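Local coordinates for Serine/threonine-protein kinase pknE (Mycobacterium tuberculosis, PDB 2H34) that catalyses ATP-dependent phosphorylation of serine and threonine residues in proteins through its cytoplasmic kinase domain, captured here as the apoenzyme, at residues 133-138 against 169-174; 199-204 against 225-230. All blocks are in the same frame, centred on the assembly; numbering follows the deposited sequence.

In the fold
Both contacts lie in the helical C-terminal lobe of the kinase fold, and each rests on one pair of side chains. Interaction 1 is a surface salt bridge, R135 to D171, between helix 133-152 and the turn ahead of strand 173-175, away from the annotated sites. Interaction 2 is partly buried: the neutral hydroxyl of Y201, in the loop 199-204, meets the acid E227 of helix 217-230, with Y201 near D159, the predicted proton acceptor. They share no element, and their centres are about 17 Å apart, yet their helices pack directly: A136 CB lies 3.7 Å from C228 CB, and P133 rests on L229. A charged pair thus lies at the surface, a hydroxyl-to-acid hydrogen bond deeper.

Interaction 1: 133-138 against 169-174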
loop_
_atom_site.group_PDB
_atom_site.type_symbol
_atom_site.label_atom_id
_atom_site.label_comp_id
_atom_site.label_asym_id
_atom_site.label_seq_id
_atom_site.Cartn_x
_atom_site.Cartn_y
_atom_site.Cartn_z
ATOM N N PRO A 133 -15.299 8.089 9.479
ATOM C CA PRO A 133 -14.506 7.022 10.111
ATOM C C PRO A 133 -14.851 5.581 9.691
ATOM O O PRO A 133 -13.945 4.810 9.393
ATOM C CB PRO A 133 -14.739 7.253 11.607
ATOM C CG PRO A 133 -14.994 8.722 11.695
ATOM C CD PRO A 133 -15.807 9.051 10.469
ATOM N N PRO A 134 -16.140 5.215 9.651
ATOM C CA PRO A 134 -16.431 3.855 9.193
ATOM C C PRO A 134 -15.873 3.548 7.803
ATOM O O PRO A 134 -15.450 2.428 7.538
ATOM C CB PRO A 134 -17.958 3.820 9.166
ATOM C CG PRO A 134 -18.358 4.829 10.195
ATOM C CD PRO A 134 -17.368 5.937 10.027
ATOM N N ARG A 135 -15.874 4.540 6.927
ATOM C CA ARG A 135 -15.305 4.390 5.606
ATOM C C ARG A 135 -13.791 4.193 5.700
ATOM O O ARG A 135 -13.229 3.288 5.077
ATOM C CB ARG A 135 -15.647 5.619 4.785
ATOM C CG ARG A 135 -15.479 5.441 3.319
ATOM C CD ARG A 135 -16.510 6.262 2.594
ATOM N NE ARG A 135 -16.159 6.460 1.192
ATOM C CZ ARG A 135 -15.758 7.620 0.685
ATOM N NH1 ARG A 135 -15.645 8.686 1.468
ATOM N NH2 ARG A 135 -15.478 7.715 -0.607
ATOM N N ALA A 136 -13.137 5.031 6.501
ATOM C CA ALA A 136 -11.703 4.925 6.715
ATOM C C ALA A 136 -11.367 3.521 7.165
ATOM O O ALA A 136 -10.489 2.869 6.605
ATOM C CB ALA A 136 -11.265 5.913 7.738
ATOM N N VAL A 137 -12.109 3.055 8.164
ATOM C CA VAL A 137 -11.909 1.730 8.728
ATOM C C VAL A 137 -12.109 0.684 7.639
ATOM O O VAL A 137 -11.222 -0.141 7.404
ATOM C CB VAL A 137 -12.829 1.463 9.963
ATOM C CG1 VAL A 137 -12.599 0.055 10.525
ATOM C CG2 VAL A 137 -12.573 2.493 11.060
ATOM N N ALA A 138 -13.239 0.746 6.943
ATOM C CA ALA A 138 -13.499 -0.204 5.867
ATOM C C ALA A 138 -12.298 -0.298 4.929
ATOM O O ALA A 138 -11.838 -1.390 4.610
ATOM C CB ALA A 138 -14.741 0.168 5.107
ATOM N N ALA A 169 -15.293 0.554 -7.226
ATOM C CA ALA A 169 -16.745 0.667 -7.106
ATOM C C ALA A 169 -17.300 0.993 -5.710
ATOM O O ALA A 169 -17.522 2.171 -5.413
ATOM C CB ALA A 169 -17.410 -0.575 -7.683
ATOM N N ASP A 170 -17.546 -0.023 -4.876
ATOM C CA ASP A 170 -18.198 0.197 -3.579
ATOM C C ASP A 170 -17.161 0.223 -2.487
ATOM O O ASP A 170 -17.183 -0.605 -1.572
ATOM C CB ASP A 170 -19.264 -0.861 -3.273
ATOM C CG ASP A 170 -20.647 -0.474 -3.795
ATOM O OD1 ASP A 170 -20.794 -0.208 -5.020
ATOM O OD2 ASP A 170 -21.610 -0.452 -2.984
ATOM N N ASP A 171 -16.238 1.177 -2.586
ATOM C CA ASP A 171 -15.157 1.307 -1.614
ATOM C C ASP A 171 -14.316 0.043 -1.559
ATOM O O ASP A 171 -13.776 -0.300 -0.521
ATOM C CB ASP A 171 -15.719 1.593 -0.217
ATOM C CG ASP A 171 -15.928 3.066 0.050
ATOM O OD1 ASP A 171 -15.745 3.890 -0.870
ATOM O OD2 ASP A 171 -16.270 3.398 1.202
ATOM N N PHE A 172 -14.224 -0.672 -2.666
ATOM C CA PHE A 172 -13.415 -1.866 -2.685
ATOM C C PHE A 172 -11.980 -1.471 -2.949
ATOM O O PHE A 172 -11.686 -0.839 -3.958
ATOM C CB PHE A 172 -13.889 -2.827 -3.749
ATOM C CG PHE A 172 -13.346 -4.189 -3.583
ATOM C CD1 PHE A 172 -14.084 -5.159 -2.953
ATOM C CD2 PHE A 172 -12.075 -4.501 -4.031
ATOM C CE1 PHE A 172 -13.586 -6.425 -2.782
ATOM C CE2 PHE A 172 -11.559 -5.764 -3.852
ATOM C CZ PHE A 172 -12.324 -6.729 -3.227
ATOM N N ALA A 173 -11.082 -1.851 -2.051
ATOM C CA ALA A 173 -9.712 -1.383 -2.130
ATOM C C ALA A 173 -8.702 -2.486 -2.376
ATOM O O ALA A 173 -8.746 -3.522 -1.737
ATOM C CB ALA A 173 -9.350 -0.612 -0.878
ATOM N N TYR A 174 -7.780 -2.227 -3.297
ATOM C CA TYR A 174 -6.660 -3.111 -3.561
ATOM C C TYR A 174 -5.356 -2.487 -3.134
ATOM O O TYR A 174 -5.143 -1.289 -3.304
ATOM C CB TYR A 174 -6.525 -3.359 -5.047
ATOM C CG TYR A 174 -7.628 -4.139 -5.650
ATOM C CD1 TYR A 174 -7.598 -5.516 -5.631
ATOM C CD2 TYR A 174 -8.696 -3.499 -6.274
ATOM C CE1 TYR A 174 -8.624 -6.247 -6.205
ATOM C CE2 TYR A 174 -9.711 -4.217 -6.853
ATOM C CZ TYR A 174 -9.664 -5.586 -6.813
ATOM O OH TYR A 174 -10.663 -6.318 -7.361
#
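R135 meets D171 by its NE edge in a salt bridge that takes in both carboxylate oxygens. NE stands 3.1 Å from OD2 of D171 with a strongly bent N-H angle (126°), and 3.3 Å from OD1 of D171 along a straighter line (164°); both hydrogen bonds are weak. Guanidinium and carboxylate are nearly coplanar, 19° apart, with OD1 in the guanidinium plane, although the two side chains cross at about a right angle. OD2 also lies against the aliphatic part of R135, beside CG and CD. The bend of the arginine chain at chi2 carries NE round to the acid. D171 belongs to the turn joining the antiparallel strands 165-167 and 173-175, the small hairpin that follows the catalytic loop in protein kinases, and the turn presents its carboxylate to the first turn of helix 133-152. Further out, NH1 of R135 is hydrogen-bonded to OE1 of Q128 at the end of helix 121-128, which helps fix the guanidinium's rotation. On the other segment, A173 packs on Q142 and I143 of helix 133-152, and Y174 pairs with L166 through the backbone, which anchors the turn.

Interaction 2: 199-204 against 225-230; sequences LYYMAP and LYECLT
Y201 reaches from the loop 199-204 to E227 on helix 217-230; its side chain is buried, E227 is partly exposed, and the phenol hydroxyl makes the polar contact. From CB the ring swings away from the carbonyl carbon, with CG anti to it and beside the backbone N (chi1 -48°). One ring face takes CB of the preceding Y200, 3.4 Å above the plane and offset toward the rim. Around the ring, C223 and V224 of helix 217-230 and P162 of a nearby loop add nonpolar contacts. Farther along, CE2 and CZ pass the glutamate: E227 OE1 sits in the ring plane at its edge, 3.4 Å from Y201 CZ. At the tip, Y201 OH donates a hydrogen bond to E227 OE1. The modelled separation of OH and OE1, 2.4 Å, is doubtful as an exact length at 2.80 Å resolution. Ring and carboxylate planes are only 3° apart. E227 meets the phenol with a fully extended chain, CG anti to the backbone N (chi1 -168°), which carries the carboxylate out from the helix toward the loop; P233 packs against it. The sequence that ends in A203 and P204 marks the P+1 loop running into the APE motif, and helix 217-230 is the central helix of the lobe, αF in kinase nomenclature. A tyrosine-glutamate pair at the corresponding places occurs in cAMP-dependent protein kinase. The side chains of Y201 and the predicted proton acceptor D159 come within about 5 Å. With E227 probably ionised, the phenol proton would partly stabilise its charge, and the bond would link the P+1 loop to helix 217-230.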
loop_
_atom_site.group_PDB
_atom_site.type_symbol
_atom_site.label_atom_id
_atom_site.label_comp_id
_atom_site.label_asym_id
_atom_site.label_seq_id
_atom_site.Cartn_x
_atom_site.Cartn_y
_atom_site.Cartn_z
ATOM N N LEU A 199 8.746 9.336 3.730
ATOM C CA LEU A 199 8.959 9.356 5.167
ATOM C C LEU A 199 7.701 9.532 6.015
ATOM O O LEU A 199 7.724 9.207 7.209
ATOM C CB LEU A 199 9.977 10.434 5.526
ATOM C CG LEU A 199 11.451 10.048 5.415
ATOM C CD1 LEU A 199 11.883 9.823 3.966
ATOM C CD2 LEU A 199 12.292 11.123 6.054
ATOM N N TYR A 200 6.619 10.040 5.419
ATOM C CA TYR A 200 5.384 10.272 6.168
ATOM C C TYR A 200 4.882 9.016 6.868
ATOM O O TYR A 200 4.183 9.118 7.880
ATOM C CB TYR A 200 4.260 10.788 5.280
ATOM C CG TYR A 200 4.446 12.152 4.674
ATOM C CD1 TYR A 200 4.800 13.246 5.459
ATOM C CD2 TYR A 200 4.214 12.360 3.302
ATOM C CE1 TYR A 200 4.956 14.514 4.891
ATOM C CE2 TYR A 200 4.358 13.623 2.723
ATOM C CZ TYR A 200 4.727 14.696 3.522
ATOM O OH TYR A 200 4.877 15.950 2.967
ATOM N N TYR A 201 5.234 7.845 6.329
ATOM C CA TYR A 201 4.655 6.567 6.775
ATOM C C TYR A 201 5.695 5.567 7.301
ATOM O O TYR A 201 5.432 4.364 7.371
ATOM C CB TYR A 201 3.791 5.957 5.645
ATOM C CG TYR A 201 2.848 6.980 5.044
ATOM C CD1 TYR A 201 3.204 7.706 3.903
ATOM C CD2 TYR A 201 1.640 7.277 5.661
ATOM C CE1 TYR A 201 2.373 8.673 3.386
ATOM C CE2 TYR A 201 0.798 8.248 5.146
ATOM C CZ TYR A 201 1.173 8.944 4.014
ATOM O OH TYR A 201 0.339 9.910 3.518
HETATM N N MSE A 202 6.861 6.072 7.702
HETATM C CA MSE A 202 7.986 5.201 8.016
HETATM C C MSE A 202 8.282 5.022 9.490
HETATM O O MSE A 202 8.540 5.987 10.210
HETATM C CB MSE A 202 9.241 5.682 7.326
HETATM C CG MSE A 202 9.527 4.997 6.028
HETATM SE SE MSE A 202 11.266 5.632 5.412
HETATM C CE MSE A 202 10.848 5.571 3.436
ATOM N N ALA A 203 8.272 3.762 9.917
ATOM C CA ALA A 203 8.669 3.379 11.266
ATOM C C ALA A 203 10.106 3.801 11.519
ATOM O O ALA A 203 10.899 3.875 10.583
ATOM C CB ALA A 203 8.506 1.873 11.461
ATOM N N PRO A 204 10.441 4.090 12.786
ATOM C CA PRO A 204 11.781 4.516 13.122
ATOM C C PRO A 204 12.839 3.441 12.873
ATOM O O PRO A 204 13.923 3.762 12.403
ATOM C CB PRO A 204 11.673 4.837 14.609
ATOM C CG PRO A 204 10.225 5.043 14.858
ATOM C CD PRO A 204 9.580 4.063 13.978
ATOM N N LEU A 225 -4.248 5.293 8.277
ATOM C CA LEU A 225 -5.529 5.384 8.962
ATOM C C LEU A 225 -5.694 6.782 9.552
ATOM O O LEU A 225 -6.711 7.448 9.321
ATOM C CB LEU A 225 -5.625 4.324 10.059
ATOM C CG LEU A 225 -6.822 4.393 11.026
ATOM C CD1 LEU A 225 -8.162 4.287 10.308
ATOM C CD2 LEU A 225 -6.702 3.322 12.099
ATOM N N TYR A 226 -4.676 7.225 10.296
ATOM C CA TYR A 226 -4.659 8.563 10.861
ATOM C C TYR A 226 -5.060 9.602 9.835
ATOM O O TYR A 226 -5.989 10.387 10.059
ATOM C CB TYR A 226 -3.278 8.908 11.393
ATOM C CG TYR A 226 -3.233 10.259 12.100
ATOM C CD1 TYR A 226 -3.640 10.387 13.432
ATOM C CD2 TYR A 226 -2.793 11.407 11.432
ATOM C CE1 TYR A 226 -3.603 11.621 14.071
ATOM C CE2 TYR A 226 -2.752 12.639 12.065
ATOM C CZ TYR A 226 -3.153 12.737 13.380
ATOM O OH TYR A 226 -3.119 13.955 13.998
ATOM N N GLU A 227 -4.359 9.590 8.702
ATOM C CA GLU A 227 -4.589 10.571 7.649
ATOM C C GLU A 227 -6.014 10.552 7.117
ATOM O O GLU A 227 -6.585 11.618 6.856
ATOM C CB GLU A 227 -3.600 10.399 6.502
ATOM C CG GLU A 227 -3.633 11.578 5.550
ATOM C CD GLU A 227 -2.498 11.582 4.552
ATOM O OE1 GLU A 227 -1.520 10.815 4.739
ATOM O OE2 GLU A 227 -2.590 12.371 3.583
ATOM N N CYS A 228 -6.577 9.354 6.966
ATOM C CA CYS A 228 -7.953 9.193 6.503
ATOM C C CYS A 228 -8.928 9.868 7.444
ATOM O O CYS A 228 -9.972 10.378 7.027
ATOM C CB CYS A 228 -8.325 7.713 6.424
ATOM S SG CYS A 228 -7.407 6.754 5.211
ATOM N N LEU A 229 -8.579 9.843 8.727
ATOM C CA LEU A 229 -9.444 10.364 9.768
ATOM C C LEU A 229 -9.336 11.873 9.841
ATOM O O LEU A 229 -10.336 12.586 9.734
ATOM C CB LEU A 229 -9.095 9.728 11.121
ATOM C CG LEU A 229 -9.442 8.242 11.267
ATOM C CD1 LEU A 229 -8.704 7.594 12.429
ATOM C CD2 LEU A 229 -10.950 8.042 11.403
ATOM N N THR A 230 -8.111 12.353 10.006
ATOM C CA THR A 230 -7.890 13.748 10.323
ATOM C C THR A 230 -7.892 14.601 9.071
ATOM O O THR A 230 -8.373 15.730 9.088
ATOM C CB THR A 230 -6.557 13.951 11.052
ATOM O OG1 THR A 230 -5.488 13.498 10.215
ATOM C CG2 THR A 230 -6.539 13.181 12.369
#